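6-pyruvoyl tetrahydrobiopterin synthase (Plasmodium vivax, PDB 3LX3) binds a zinc ion and, in pockets shared between subunits, 2-amino-1,5-dihydropteridine-4,6-dione, as a six-chain member of the 6-pyruvoyl tetrahydropterin synthase family. Local coordinates at residues V54-R59 / S72-K77; Y67-S72 / L151-T156; I127-K130 / E136-L139; L139-Q144 / V164-S169. All blocks are in the same frame, centred on the assembly; numbering follows the deposited sequence. Where two conformers were deposited one is given.

Contact 1: residues V54-R59 / S72-K77; sequences VSLRLR and SILKEK
Leu58 and Leu74 meet tip to tip where strand 48-61 packs against helix 71-85. The single methyl CD2 of Leu58 faces both branches of its partner, 3.8 Å from Leu74 CD1 and 3.8 Å from Leu74 CD2, so it sits against the fork of the helical leucine instead of one prong. On the strand side this depends on an uncommon torsion: CG of Leu58 lies between the backbone N and the carbonyl carbon (chi1 58°). Two residues earlier on the same face, Leu56 meets the partner closer to the helix backbone, its CD2 standing 4.2 Å from Leu74 CB. One helical side chain is thus met near its root by one leucine and at its end by the other, while the backbones stay apart, with 8.0 Å between Leu56 CA and Leu74 CA.

The next shell is apolar as well. Ile149 of helix 134-149 touches both Leu56 and Leu74, Ile69 touches Leu58 and Leu74, and Met162 of the adjoining strand lies against Leu56 and Leu58. Arg57 points to the other side of the sheet, where it forms a salt bridge with Glu163. On the helix, Lys75 turns away from the strand and hydrogen-bonds to Ser171 and Gln172 of a neighbouring subunit.

This division between faces is an example of how a T-fold, the ββααββ unit of this family, lays its helices on one face of an antiparallel sheet. No hydrogen bond joins the segments, and the three leucines are buried, so strand and helix are held together here by the fit of branched apolar side chains.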
loop_
_atom_site.group_PDB
_atom_site.type_symbol
_atom_site.label_atom_id
_atom_site.label_comp_id
_atom_site.label_asym_id
_atom_site.label_seq_id
_atom_site.Cartn_x
_atom_site.Cartn_y
_atom_site.Cartn_z
ATOM N N VAL A 54 -11.687 9.440 -2.879
ATOM C CA VAL A 54 -11.867 10.686 -2.148
ATOM C C VAL A 54 -11.377 10.478 -0.749
ATOM O O VAL A 54 -11.761 9.511 -0.090
ATOM C CB VAL A 54 -13.390 11.043 -2.009
ATOM C CG1 VAL A 54 -13.587 12.244 -1.059
ATOM C CG2 VAL A 54 -13.972 11.319 -3.328
ATOM N N SER A 55 -10.585 11.435 -0.268
ATOM C CA SER A 55 -10.318 11.532 1.159
ATOM C C SER A 55 -10.763 12.873 1.695
ATOM O O SER A 55 -10.794 13.860 0.985
ATOM C CB SER A 55 -8.872 11.272 1.486
ATOM O OG SER A 55 -8.061 12.284 0.970
ATOM N N LEU A 56 -11.075 12.908 2.985
ATOM C CA LEU A 56 -11.498 14.136 3.662
ATOM C C LEU A 56 -10.607 14.384 4.864
ATOM O O LEU A 56 -10.379 13.474 5.667
ATOM C CB LEU A 56 -12.958 14.011 4.129
ATOM C CG LEU A 56 -13.503 15.083 5.064
ATOM C CD1 LEU A 56 -13.632 16.422 4.340
ATOM C CD2 LEU A 56 -14.867 14.620 5.614
ATOM N N ARG A 57 -10.126 15.629 4.950
ATOM C CA ARG A 57 -9.356 16.118 6.083
ATOM C C ARG A 57 -10.081 17.326 6.657
ATOM O O ARG A 57 -10.627 18.154 5.916
ATOM C CB ARG A 57 -7.965 16.503 5.613
ATOM C CG ARG A 57 -6.989 17.059 6.637
ATOM C CD ARG A 57 -5.587 17.170 5.966
ATOM N NE ARG A 57 -5.338 16.084 4.991
ATOM C CZ ARG A 57 -4.312 15.226 4.982
ATOM N NH1 ARG A 57 -3.341 15.278 5.878
ATOM N NH2 ARG A 57 -4.247 14.307 4.028
ATOM N N LEU A 58 -10.050 17.442 7.970
ATOM C CA LEU A 58 -10.642 18.613 8.609
ATOM C C LEU A 58 -9.877 18.952 9.869
ATOM O O LEU A 58 -9.091 18.134 10.363
ATOM C CB LEU A 58 -12.125 18.404 8.892
ATOM C CG LEU A 58 -12.605 17.229 9.773
ATOM C CD1 LEU A 58 -12.341 17.485 11.250
ATOM C CD2 LEU A 58 -14.099 17.010 9.552
ATOM N N ARG A 59 -10.081 20.163 10.393
ATOM C CA ARG A 59 -9.441 20.632 11.623
ATOM C C ARG A 59 -10.481 21.251 12.544
ATOM O O ARG A 59 -11.410 21.965 12.076
ATOM C CB ARG A 59 -8.367 21.680 11.332
ATOM C CG ARG A 59 -7.237 21.162 10.456
ATOM C CD ARG A 59 -6.354 22.240 9.960
ATOM N NE ARG A 59 -5.394 21.722 8.993
ATOM C CZ ARG A 59 -4.848 22.445 8.025
ATOM N NH1 ARG A 59 -5.164 23.727 7.891
ATOM N NH2 ARG A 59 -3.983 21.883 7.203
ATOM N N SER A 72 -17.312 8.281 12.375
ATOM C CA SER A 72 -18.388 7.505 11.715
ATOM C C SER A 72 -19.332 8.395 10.886
ATOM O O SER A 72 -19.824 7.986 9.843
ATOM C CB SER A 72 -19.195 6.732 12.755
ATOM O OG SER A 72 -18.354 5.852 13.489
ATOM N N ILE A 73 -19.570 9.621 11.355
ATOM C CA ILE A 73 -20.387 10.589 10.627
ATOM C C ILE A 73 -19.669 10.979 9.348
ATOM O O ILE A 73 -20.271 11.031 8.265
ATOM C CB ILE A 73 -20.655 11.872 11.495
ATOM C CG1 ILE A 73 -21.414 11.496 12.761
ATOM C CG2 ILE A 73 -21.427 12.915 10.695
ATOM C CD1 ILE A 73 -21.523 12.659 13.781
ATOM N N LEU A 74 -18.369 11.257 9.457
ATOM C CA LEU A 74 -17.565 11.626 8.285
ATOM C C LEU A 74 -17.603 10.529 7.241
ATOM O O LEU A 74 -17.829 10.791 6.056
ATOM C CB LEU A 74 -16.103 11.922 8.650
ATOM C CG LEU A 74 -15.921 12.970 9.745
ATOM C CD1 LEU A 74 -14.429 13.290 9.928
ATOM C CD2 LEU A 74 -16.746 14.261 9.459
ATOM N N LYS A 75 -17.413 9.293 7.676
ATOM C CA LYS A 75 -17.386 8.189 6.755
ATOM C C LYS A 75 -18.736 8.006 6.068
ATOM O O LYS A 75 -18.789 7.739 4.866
ATOM C CB LYS A 75 -16.971 6.917 7.460
ATOM C CG LYS A 75 -15.487 6.888 7.878
ATOM C CD LYS A 75 -15.123 5.538 8.495
ATOM C CE LYS A 75 -13.624 5.257 8.429
ATOM N NZ LYS A 75 -13.241 3.987 9.184
ATOM N N GLU A 76 -19.805 8.113 6.853
ATOM C CA GLU A 76 -21.170 7.924 6.331
ATOM C C GLU A 76 -21.439 8.922 5.218
ATOM O O GLU A 76 -21.918 8.547 4.147
ATOM C CB GLU A 76 -22.201 8.079 7.447
ATOM C CG GLU A 76 -23.640 7.984 6.989
ATOM C CD GLU A 76 -24.605 8.223 8.126
ATOM O OE1 GLU A 76 -24.350 7.703 9.234
ATOM O OE2 GLU A 76 -25.608 8.938 7.908
ATOM N N LYS A 77 -21.082 10.182 5.476
ATOM C CA LYS A 77 -21.357 11.254 4.518
ATOM C C LYS A 77 -20.450 11.192 3.293
ATOM O O LYS A 77 -20.942 11.401 2.170
ATOM C CB LYS A 77 -21.298 12.621 5.168
ATOM C CG LYS A 77 -22.312 12.788 6.299
ATOM C CD LYS A 77 -23.748 12.472 5.895
ATOM C CE LYS A 77 -24.693 12.670 7.078
ATOM N NZ LYS A 77 -26.025 12.158 6.698
#

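Contact 2: residues Y67-S72 / L151-T156; sequences YVIDFS and LPFLKT. With XTN (2-amino-1,5-dihydropteridine-4,6-dione), chain C.
Phe153, whose ring receives the end of Ile69, has its carbonyl O bonded by Thr156 OG1 at 2.7 Å, in the carbonyl plane and on a lone pair, which ties the threonine back onto its own short helix. Across the contact, Ile69 CD1 reaches Phe153 CE2 at 3.7 Å, oblique to the ring, and Leu154 CD2 at 4.0 Å. An extended chain carries this methyl outward, with CG1 of Ile69 anti to the backbone N (chi1 179°).

The backbone of Ile69 serves a different partner: its carbonyl O accepts a nearly straight hydrogen bond, 2.8 Å long, from N2 of 2-amino-1,5-dihydropteridine-4,6-dione. That ligand lies between two rings, with its N1 3.4 Å above the centre of the Tyr67 ring and its N2 over one face of the Phe71 ring, 3.8 Å above the plane and offset toward the rim. Asp70, the N-cap of helix 71-85, accepts from Ser72 N at OD1 from above the carboxylate plane (2.9 Å), and the same OD1 comes within 2.8 Å of ligand N8. Thr134 and Glu135 of a neighbouring subunit also bond the ligand, so the pocket is an interface site.

Ile69 therefore joins this pocket to helix 151-156, while Leu154 packs on Ile149 of helix 134-149, and Val68 and Phe71 rest on Leu23 and Val25 of strand 20-40.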
loop_
_atom_site.group_PDB
_atom_site.type_symbol
_atom_site.label_atom_id
_atom_site.label_comp_id
_atom_site.label_asym_id
_atom_site.label_seq_id
_atom_site.Cartn_x
_atom_site.Cartn_y
_atom_site.Cartn_z
ATOM N N TYR A 67 -13.627 13.739 20.881
ATOM C CA TYR A 67 -13.524 13.832 19.443
ATOM C C TYR A 67 -13.534 15.263 18.948
ATOM O O TYR A 67 -14.178 16.114 19.577
ATOM C CB TYR A 67 -14.748 13.187 18.778
ATOM C CG TYR A 67 -15.009 11.701 19.018
ATOM C CD1 TYR A 67 -14.042 10.820 19.472
ATOM C CD2 TYR A 67 -16.291 11.213 18.813
ATOM C CE1 TYR A 67 -14.341 9.481 19.654
ATOM C CE2 TYR A 67 -16.588 9.877 18.981
ATOM C CZ TYR A 67 -15.617 9.024 19.387
ATOM O OH TYR A 67 -15.940 7.699 19.538
ATOM N N VAL A 68 -12.877 15.526 17.810
ATOM C CA VAL A 68 -13.199 16.753 17.073
ATOM C C VAL A 68 -14.643 16.608 16.574
ATOM O O VAL A 68 -15.520 17.439 16.873
ATOM C CB VAL A 68 -12.244 17.076 15.943
ATOM C CG1 VAL A 68 -12.741 18.377 15.231
ATOM C CG2 VAL A 68 -10.824 17.289 16.521
ATOM N N ILE A 69 -14.865 15.533 15.837
ATOM C CA ILE A 69 -16.172 15.149 15.272
ATOM C C ILE A 69 -16.038 13.632 15.037
ATOM O O ILE A 69 -14.944 13.119 14.732
ATOM C CB ILE A 69 -16.527 15.983 14.031
ATOM C CG1 ILE A 69 -17.871 15.568 13.440
ATOM C CG2 ILE A 69 -15.433 15.874 12.999
ATOM C CD1 ILE A 69 -18.330 16.537 12.346
ATOM N N ASP A 70 -17.107 12.890 15.264
ATOM C CA ASP A 70 -17.103 11.448 15.143
ATOM C C ASP A 70 -16.717 10.997 13.727
ATOM O O ASP A 70 -17.390 11.321 12.739
ATOM C CB ASP A 70 -18.517 10.945 15.495
ATOM C CG ASP A 70 -18.606 9.440 15.618
ATOM O OD1 ASP A 70 -17.716 8.694 15.205
ATOM O OD2 ASP A 70 -19.640 9.002 16.169
ATOM N N PHE A 71 -15.639 10.217 13.615
ATOM C CA PHE A 71 -15.245 9.622 12.330
ATOM C C PHE A 71 -16.412 8.929 11.623
ATOM O O PHE A 71 -16.482 8.923 10.379
ATOM C CB PHE A 71 -14.146 8.559 12.491
ATOM C CG PHE A 71 -12.737 9.080 12.763
ATOM C CD1 PHE A 71 -12.081 9.961 11.912
ATOM C CD2 PHE A 71 -12.024 8.563 13.832
ATOM C CE1 PHE A 71 -10.757 10.360 12.184
ATOM C CE2 PHE A 71 -10.702 8.973 14.077
ATOM C CZ PHE A 71 -10.106 9.863 13.247
ATOM N N SER A 72 -17.312 8.281 12.375
ATOM C CA SER A 72 -18.388 7.505 11.715
ATOM C C SER A 72 -19.332 8.395 10.886
ATOM O O SER A 72 -19.824 7.986 9.843
ATOM C CB SER A 72 -19.195 6.732 12.755
ATOM O OG SER A 72 -18.354 5.852 13.489
ATOM N N LEU A 151 -23.263 22.542 7.550
ATOM C CA LEU A 151 -22.316 23.548 7.989
ATOM C C LEU A 151 -22.571 23.968 9.436
ATOM O O LEU A 151 -21.612 24.043 10.211
ATOM C CB LEU A 151 -22.315 24.754 7.035
ATOM C CG LEU A 151 -21.440 25.929 7.429
ATOM C CD1 LEU A 151 -19.974 25.527 7.442
ATOM C CD2 LEU A 151 -21.703 27.094 6.442
ATOM N N PRO A 152 -23.845 24.213 9.834
ATOM C CA PRO A 152 -24.040 24.529 11.251
ATOM C C PRO A 152 -23.594 23.437 12.204
ATOM O O PRO A 152 -23.059 23.734 13.259
ATOM C CB PRO A 152 -25.563 24.753 11.370
ATOM C CG PRO A 152 -25.970 25.196 10.049
ATOM C CD PRO A 152 -25.031 24.560 9.028
ATOM N N PHE A 153 -23.798 22.177 11.828
ATOM C CA PHE A 153 -23.319 21.074 12.655
ATOM C C PHE A 153 -21.802 21.089 12.749
ATOM O O PHE A 153 -21.245 20.913 13.845
ATOM C CB PHE A 153 -23.794 19.712 12.141
ATOM C CG PHE A 153 -23.256 18.546 12.940
ATOM C CD1 PHE A 153 -23.559 18.407 14.287
ATOM C CD2 PHE A 153 -22.434 17.605 12.345
ATOM C CE1 PHE A 153 -23.062 17.340 15.026
ATOM C CE2 PHE A 153 -21.927 16.557 13.065
ATOM C CZ PHE A 153 -22.233 16.424 14.411
ATOM N N LEU A 154 -21.123 21.317 11.620
ATOM C CA LEU A 154 -19.656 21.405 11.649
ATOM C C LEU A 154 -19.219 22.510 12.624
ATOM O O LEU A 154 -18.274 22.330 13.411
ATOM C CB LEU A 154 -19.079 21.635 10.245
ATOM C CG LEU A 154 -19.131 20.421 9.304
ATOM C CD1 LEU A 154 -19.041 20.810 7.833
ATOM C CD2 LEU A 154 -18.004 19.489 9.627
ATOM N N LYS A 155 -19.890 23.633 12.582
ATOM C CA LYS A 155 -19.529 24.712 13.482
ATOM C C LYS A 155 -19.810 24.408 14.963
ATOM O O LYS A 155 -19.035 24.827 15.838
ATOM C CB LYS A 155 -20.129 26.028 13.005
ATOM C CG LYS A 155 -19.516 26.439 11.650
ATOM C CD LYS A 155 -19.785 27.873 11.232
ATOM C CE LYS A 155 -19.008 28.882 12.073
ATOM N NZ LYS A 155 -17.527 28.825 11.954
ATOM N N THR A 156 -20.870 23.651 15.260
ATOM C CA THR A 156 -21.108 23.205 16.646
ATOM C C THR A 156 -19.948 22.368 17.183
ATOM O O THR A 156 -19.691 22.325 18.393
ATOM C CB THR A 156 -22.452 22.400 16.850
ATOM O OG1 THR A 156 -22.388 21.078 16.272
ATOM C CG2 THR A 156 -23.649 23.167 16.342
HETATM N N1 XTN C . -14.199 9.493 16.079
HETATM C C2 XTN C . -13.107 10.220 16.390
HETATM N N2 XTN C . -13.029 11.521 16.057
HETATM N N3 XTN C . -12.044 9.641 17.130
HETATM C C4 XTN C . -12.046 8.343 17.475
HETATM O O4 XTN C . -11.057 7.880 18.093
HETATM N N5 XTN C . -13.271 6.280 17.421
HETATM C C6 XTN C . -14.394 5.577 17.084
HETATM O O6 XTN C . -14.474 4.383 17.384
HETATM C C7 XTN C . -15.469 6.231 16.409
HETATM N N8 XTN C . -15.337 7.524 16.105
HETATM C C4A XTN C . -13.172 7.604 17.102
HETATM C C8A XTN C . -14.229 8.202 16.418
#

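Contact 3: residues I127-K130 / E136-L139; sequences IPIK and EIGL
A turn leading into helix 134-149 of the T-fold is pinned here to the start of that helix, with Glu136 gripping the backbone of Lys130 and Ile129 packing beside it. The three residues Ser133, Thr134 and Glu135, which belong to the pocket for 2-amino-1,5-dihydropteridine-4,6-dione, lie on the chain between the two segments, so the contact closes the small loop that carries them.

The turn itself is an inverse gamma turn centred on Pro128, in which Ile129 N is bonded to Ile127 O at 2.8 Å. It delivers the next amide, Lys130 N, to Glu136 OE1: the hydrogen bond is 2.9 Å long, bent at the hydrogen (140°), and meets the oxygen nearly along its C-O bond. Glu136 gets there with an outstretched chain, CD lying anti to CA (chi2 -176°). The other carboxylate oxygen, OE2, is bonded to His131 ND1, so both oxygens are engaged by the loop and the rotation of the group is probably fixed, while at the other end of the same residue Glu136 N is bonded to Ser133 OG.

Around the bond the loop's aliphatic atoms close in. Lys130 CB is 3.6 Å from Glu136 OE1, although the amine of Lys130 leads away, toward a long, weak ion pair with Asp96. Ile129 straddles the helix start: its CG2 lies 3.7 Å from Glu136 O, and its longer branch runs obliquely on to Ile137, ending with Ile129 CD1 4.0 Å from Ile137 CG1.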
loop_
_atom_site.group_PDB
_atom_site.type_symbol
_atom_site.label_atom_id
_atom_site.label_comp_id
_atom_site.label_asym_id
_atom_site.label_seq_id
_atom_site.Cartn_x
_atom_site.Cartn_y
_atom_site.Cartn_z
ATOM N N ILE A 127 -23.265 17.010 -13.424
ATOM C CA ILE A 127 -22.539 17.704 -12.367
ATOM C C ILE A 127 -22.253 19.147 -12.799
ATOM O O ILE A 127 -21.860 19.371 -13.951
ATOM C CB ILE A 127 -21.160 16.960 -12.127
ATOM C CG1 ILE A 127 -21.358 15.447 -11.888
ATOM C CG2 ILE A 127 -20.391 17.661 -11.002
ATOM C CD1 ILE A 127 -22.264 15.215 -10.681
ATOM N N PRO A 128 -22.477 20.146 -11.911
ATOM C CA PRO A 128 -22.341 21.571 -12.267
ATOM C C PRO A 128 -20.883 22.037 -12.313
ATOM O O PRO A 128 -20.425 22.896 -11.534
ATOM C CB PRO A 128 -23.166 22.265 -11.189
ATOM C CG PRO A 128 -23.062 21.359 -10.005
ATOM C CD PRO A 128 -23.124 19.972 -10.597
ATOM N N ILE A 129 -20.181 21.450 -13.280
ATOM C CA ILE A 129 -18.787 21.735 -13.546
ATOM C C ILE A 129 -18.590 21.974 -15.043
ATOM O O ILE A 129 -19.399 21.559 -15.861
ATOM C CB ILE A 129 -17.876 20.606 -13.035
ATOM C CG1 ILE A 129 -18.147 19.303 -13.736
ATOM C CG2 ILE A 129 -18.029 20.498 -11.491
ATOM C CD1 ILE A 129 -17.265 18.083 -13.253
ATOM N N LYS A 130 -17.487 22.630 -15.390
ATOM C CA LYS A 130 -17.159 22.923 -16.771
ATOM C C LYS A 130 -16.338 21.804 -17.438
ATOM O O LYS A 130 -16.465 21.569 -18.647
ATOM C CB LYS A 130 -16.411 24.253 -16.862
ATOM C CG LYS A 130 -17.211 25.461 -16.342
ATOM C CD LYS A 130 -16.342 26.693 -16.252
ATOM C CE LYS A 130 -15.661 27.021 -17.581
ATOM N NZ LYS A 130 -16.566 26.976 -18.780
ATOM N N GLU A 136 -11.895 20.112 -10.637
ATOM C CA GLU A 136 -13.277 20.562 -10.581
ATOM C C GLU A 136 -14.196 19.533 -9.914
ATOM O O GLU A 136 -15.137 19.931 -9.223
ATOM C CB GLU A 136 -13.769 20.916 -11.975
ATOM C CG GLU A 136 -13.109 22.210 -12.496
ATOM C CD GLU A 136 -13.660 22.637 -13.848
ATOM O OE1 GLU A 136 -14.896 22.637 -14.046
ATOM O OE2 GLU A 136 -12.864 23.108 -14.645
ATOM N N ILE A 137 -13.904 18.256 -10.104
ATOM C CA ILE A 137 -14.622 17.215 -9.378
ATOM C C ILE A 137 -14.395 17.378 -7.878
ATOM O O ILE A 137 -15.328 17.288 -7.071
ATOM C CB ILE A 137 -14.245 15.812 -9.875
ATOM C CG1 ILE A 137 -14.777 15.626 -11.281
ATOM C CG2 ILE A 137 -14.785 14.687 -8.968
ATOM C CD1 ILE A 137 -14.186 14.398 -11.989
ATOM N N GLY A 138 -13.152 17.644 -7.484
ATOM C CA GLY A 138 -12.872 17.875 -6.080
ATOM C C GLY A 138 -13.636 19.061 -5.487
ATOM O O GLY A 138 -14.176 18.981 -4.377
ATOM N N LEU A 139 -13.684 20.188 -6.187
ATOM C CA LEU A 139 -14.466 21.331 -5.728
ATOM C C LEU A 139 -15.938 20.973 -5.514
ATOM O O LEU A 139 -16.537 21.368 -4.528
ATOM C CB LEU A 139 -14.352 22.549 -6.680
ATOM C CG LEU A 139 -13.100 23.408 -6.723
ATOM C CD1 LEU A 139 -13.322 24.492 -7.799
ATOM C CD2 LEU A 139 -12.802 24.076 -5.361
#

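Contact 4: residues L139-Q144 / V164-S169; sequences LYILNQ and VTVSES. With XTN (2-amino-1,5-dihydropteridine-4,6-dione), chain B.
Ile141 is the first residue of helix segment 139-144 to press on strand 161-167, and it spans two strand residues with its two branches. Its CG2 meets Val164 CG1 at 4.1 Å, the side chains crossing at about a right angle, while its longer branch takes CD1 to within 4.0 Å of Val166 CG2. Leu142 follows and slides past Val164 in the opposite direction. With CG of Leu142 anti to its backbone N (chi1 176°), CD1 comes 4.0 Å from Val164 CG2, and that same valine methyl reaches Leu142 CA at 3.8 Å, so it rests on the helix backbone. Beyond the valines the strand leads to a corner at Glu168, which with His36, His48 and His50 forms the zinc site; the same residue's OE2 accepts a weak hydrogen bond, 3.4 Å, from N5 of 2-amino-1,5-dihydropteridine-4,6-dione.

The directions of the helix and strand segments differ by 139°, nearer antiparallel than parallel, with their axes 8.3 Å apart at closest. Strand 161-167 lies between antiparallel strands 48-61 and 172-179; Leu142 also touches Val176 of the latter, and Ile141 reaches Phe32 of strand 20-40.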
loop_
_atom_site.group_PDB
_atom_site.type_symbol
_atom_site.label_atom_id
_atom_site.label_comp_id
_atom_site.label_asym_id
_atom_site.label_seq_id
_atom_site.Cartn_x
_atom_site.Cartn_y
_atom_site.Cartn_z
ATOM N N LEU A 139 -13.684 20.188 -6.187
ATOM C CA LEU A 139 -14.466 21.331 -5.728
ATOM C C LEU A 139 -15.938 20.973 -5.514
ATOM O O LEU A 139 -16.537 21.368 -4.528
ATOM C CB LEU A 139 -14.352 22.549 -6.680
ATOM C CG LEU A 139 -13.100 23.408 -6.723
ATOM C CD1 LEU A 139 -13.322 24.492 -7.799
ATOM C CD2 LEU A 139 -12.802 24.076 -5.361
ATOM N N TYR A 140 -16.508 20.231 -6.468
ATOM C CA TYR A 140 -17.888 19.816 -6.391
ATOM C C TYR A 140 -18.097 18.944 -5.142
ATOM O O TYR A 140 -19.051 19.145 -4.378
ATOM C CB TYR A 140 -18.281 19.034 -7.665
ATOM C CG TYR A 140 -19.617 18.391 -7.517
ATOM C CD1 TYR A 140 -20.766 19.146 -7.568
ATOM C CD2 TYR A 140 -19.724 17.016 -7.313
ATOM C CE1 TYR A 140 -22.004 18.569 -7.418
ATOM C CE2 TYR A 140 -20.964 16.433 -7.157
ATOM C CZ TYR A 140 -22.093 17.212 -7.221
ATOM O OH TYR A 140 -23.336 16.636 -7.056
ATOM N N ILE A 141 -17.195 17.981 -4.946
ATOM C CA ILE A 141 -17.335 17.047 -3.811
ATOM C C ILE A 141 -17.205 17.778 -2.492
ATOM O O ILE A 141 -17.962 17.491 -1.540
ATOM C CB ILE A 141 -16.358 15.894 -3.920
ATOM C CG1 ILE A 141 -16.776 15.005 -5.085
ATOM C CG2 ILE A 141 -16.271 15.086 -2.606
ATOM C CD1 ILE A 141 -15.913 13.831 -5.316
ATOM N N LEU A 142 -16.259 18.693 -2.405
ATOM C CA LEU A 142 -16.104 19.480 -1.183
ATOM C C LEU A 142 -17.401 20.211 -0.827
ATOM O O LEU A 142 -17.857 20.192 0.322
ATOM C CB LEU A 142 -14.969 20.505 -1.333
ATOM C CG LEU A 142 -14.727 21.477 -0.174
ATOM C CD1 LEU A 142 -14.378 20.701 1.088
ATOM C CD2 LEU A 142 -13.617 22.447 -0.559
ATOM N N ASN A 143 -17.989 20.892 -1.817
ATOM C CA ASN A 143 -19.233 21.600 -1.579
ATOM C C ASN A 143 -20.351 20.645 -1.139
ATOM O O ASN A 143 -21.087 20.919 -0.181
ATOM C CB ASN A 143 -19.664 22.357 -2.832
ATOM C CG ASN A 143 -20.843 23.260 -2.576
ATOM O OD1 ASN A 143 -20.726 24.244 -1.861
ATOM N ND2 ASN A 143 -21.985 22.928 -3.162
ATOM N N GLN A 144 -20.461 19.512 -1.803
ATOM C CA GLN A 144 -21.488 18.514 -1.475
ATOM C C GLN A 144 -21.290 17.960 -0.081
ATOM O O GLN A 144 -22.265 17.730 0.645
ATOM C CB GLN A 144 -21.510 17.372 -2.483
ATOM C CG GLN A 144 -22.039 17.719 -3.841
ATOM C CD GLN A 144 -23.457 18.251 -3.816
ATOM O OE1 GLN A 144 -23.713 19.407 -4.147
ATOM N NE2 GLN A 144 -24.361 17.431 -3.349
ATOM N N VAL A 164 -10.808 18.273 0.731
ATOM C CA VAL A 164 -11.002 17.064 -0.036
ATOM C C VAL A 164 -9.853 16.829 -1.004
ATOM O O VAL A 164 -9.377 17.763 -1.666
ATOM C CB VAL A 164 -12.344 17.160 -0.836
ATOM C CG1 VAL A 164 -12.416 16.252 -2.020
ATOM C CG2 VAL A 164 -13.545 16.956 0.135
ATOM N N THR A 165 -9.416 15.569 -1.071
ATOM C CA THR A 165 -8.476 15.090 -2.077
ATOM C C THR A 165 -9.222 14.095 -2.941
ATOM O O THR A 165 -9.817 13.158 -2.442
ATOM C CB THR A 165 -7.227 14.460 -1.443
ATOM O OG1 THR A 165 -6.577 15.459 -0.631
ATOM C CG2 THR A 165 -6.291 13.962 -2.532
ATOM N N VAL A 166 -9.189 14.316 -4.254
ATOM C CA VAL A 166 -9.739 13.365 -5.244
ATOM C C VAL A 166 -8.588 12.891 -6.110
ATOM O O VAL A 166 -7.721 13.656 -6.560
ATOM C CB VAL A 166 -10.815 14.027 -6.113
ATOM C CG1 VAL A 166 -11.247 13.043 -7.253
ATOM C CG2 VAL A 166 -12.009 14.465 -5.283
ATOM N N SER A 167 -8.562 11.588 -6.359
ATOM C CA SER A 167 -7.626 11.038 -7.350
ATOM C C SER A 167 -8.352 10.335 -8.475
ATOM O O SER A 167 -9.312 9.615 -8.205
ATOM C CB SER A 167 -6.672 10.115 -6.658
ATOM O OG SER A 167 -7.256 8.981 -6.117
ATOM N N GLU A 168 -7.940 10.550 -9.737
ATOM C CA GLU A 168 -8.381 9.753 -10.855
ATOM C C GLU A 168 -7.711 8.391 -10.731
ATOM O O GLU A 168 -8.309 7.405 -11.036
ATOM C CB GLU A 168 -7.889 10.289 -12.222
ATOM C CG GLU A 168 -8.731 11.260 -13.002
ATOM C CD GLU A 168 -8.041 11.604 -14.343
ATOM O OE1 GLU A 168 -6.866 11.198 -14.514
ATOM O OE2 GLU A 168 -8.666 12.213 -15.237
ATOM N N SER A 169 -6.448 8.393 -10.341
ATOM C CA SER A 169 -5.654 7.172 -10.156
ATOM C C SER A 169 -4.731 7.540 -9.006
ATOM O O SER A 169 -4.525 8.740 -8.749
ATOM C CB SER A 169 -4.921 6.831 -11.443
ATOM O OG SER A 169 -3.860 7.718 -11.663
HETATM N N1 XTN B . -4.187 17.214 -15.376
HETATM C C2 XTN B . -4.827 17.780 -14.333
HETATM N N2 XTN B . -4.291 18.831 -13.685
HETATM N N3 XTN B . -6.108 17.316 -13.939
HETATM C C4 XTN B . -6.690 16.259 -14.526
HETATM O O4 XTN B . -7.806 15.870 -14.103
HETATM N N5 XTN B . -6.501 14.592 -16.244
HETATM C C6 XTN B . -5.819 14.045 -17.293
HETATM O O6 XTN B . -6.300 13.080 -17.893
HETATM C C7 XTN B . -4.568 14.602 -17.699
HETATM N N8 XTN B . -4.087 15.647 -17.021
HETATM C C4A XTN B . -5.985 15.665 -15.576
HETATM C C8A XTN B . -4.748 16.165 -15.983
#

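Following the chain from the N terminus, contact 1 closes first, a short loop that brings helix 71-85 back over strand 48-61. Contact 2 opens within that loop, shares Ser72 with contact 1, and closes only at helix 151-156, so the two cross. Contact 3 lies wholly within the long span of contact 2, fastening the turn after strand 124-127 to helix 134-149. Contact 4 starts at Leu139, where contact 3 ends, and closes on strand 161-167, crossing contact 2. Contacts 1 and 4 meet in the sheet through neighbouring strands 48-61 and 161-167. They set helices 71-85 and 134-149 on that sheet, while contact 2 joins helix 151-156 to the chain entering helix 71-85.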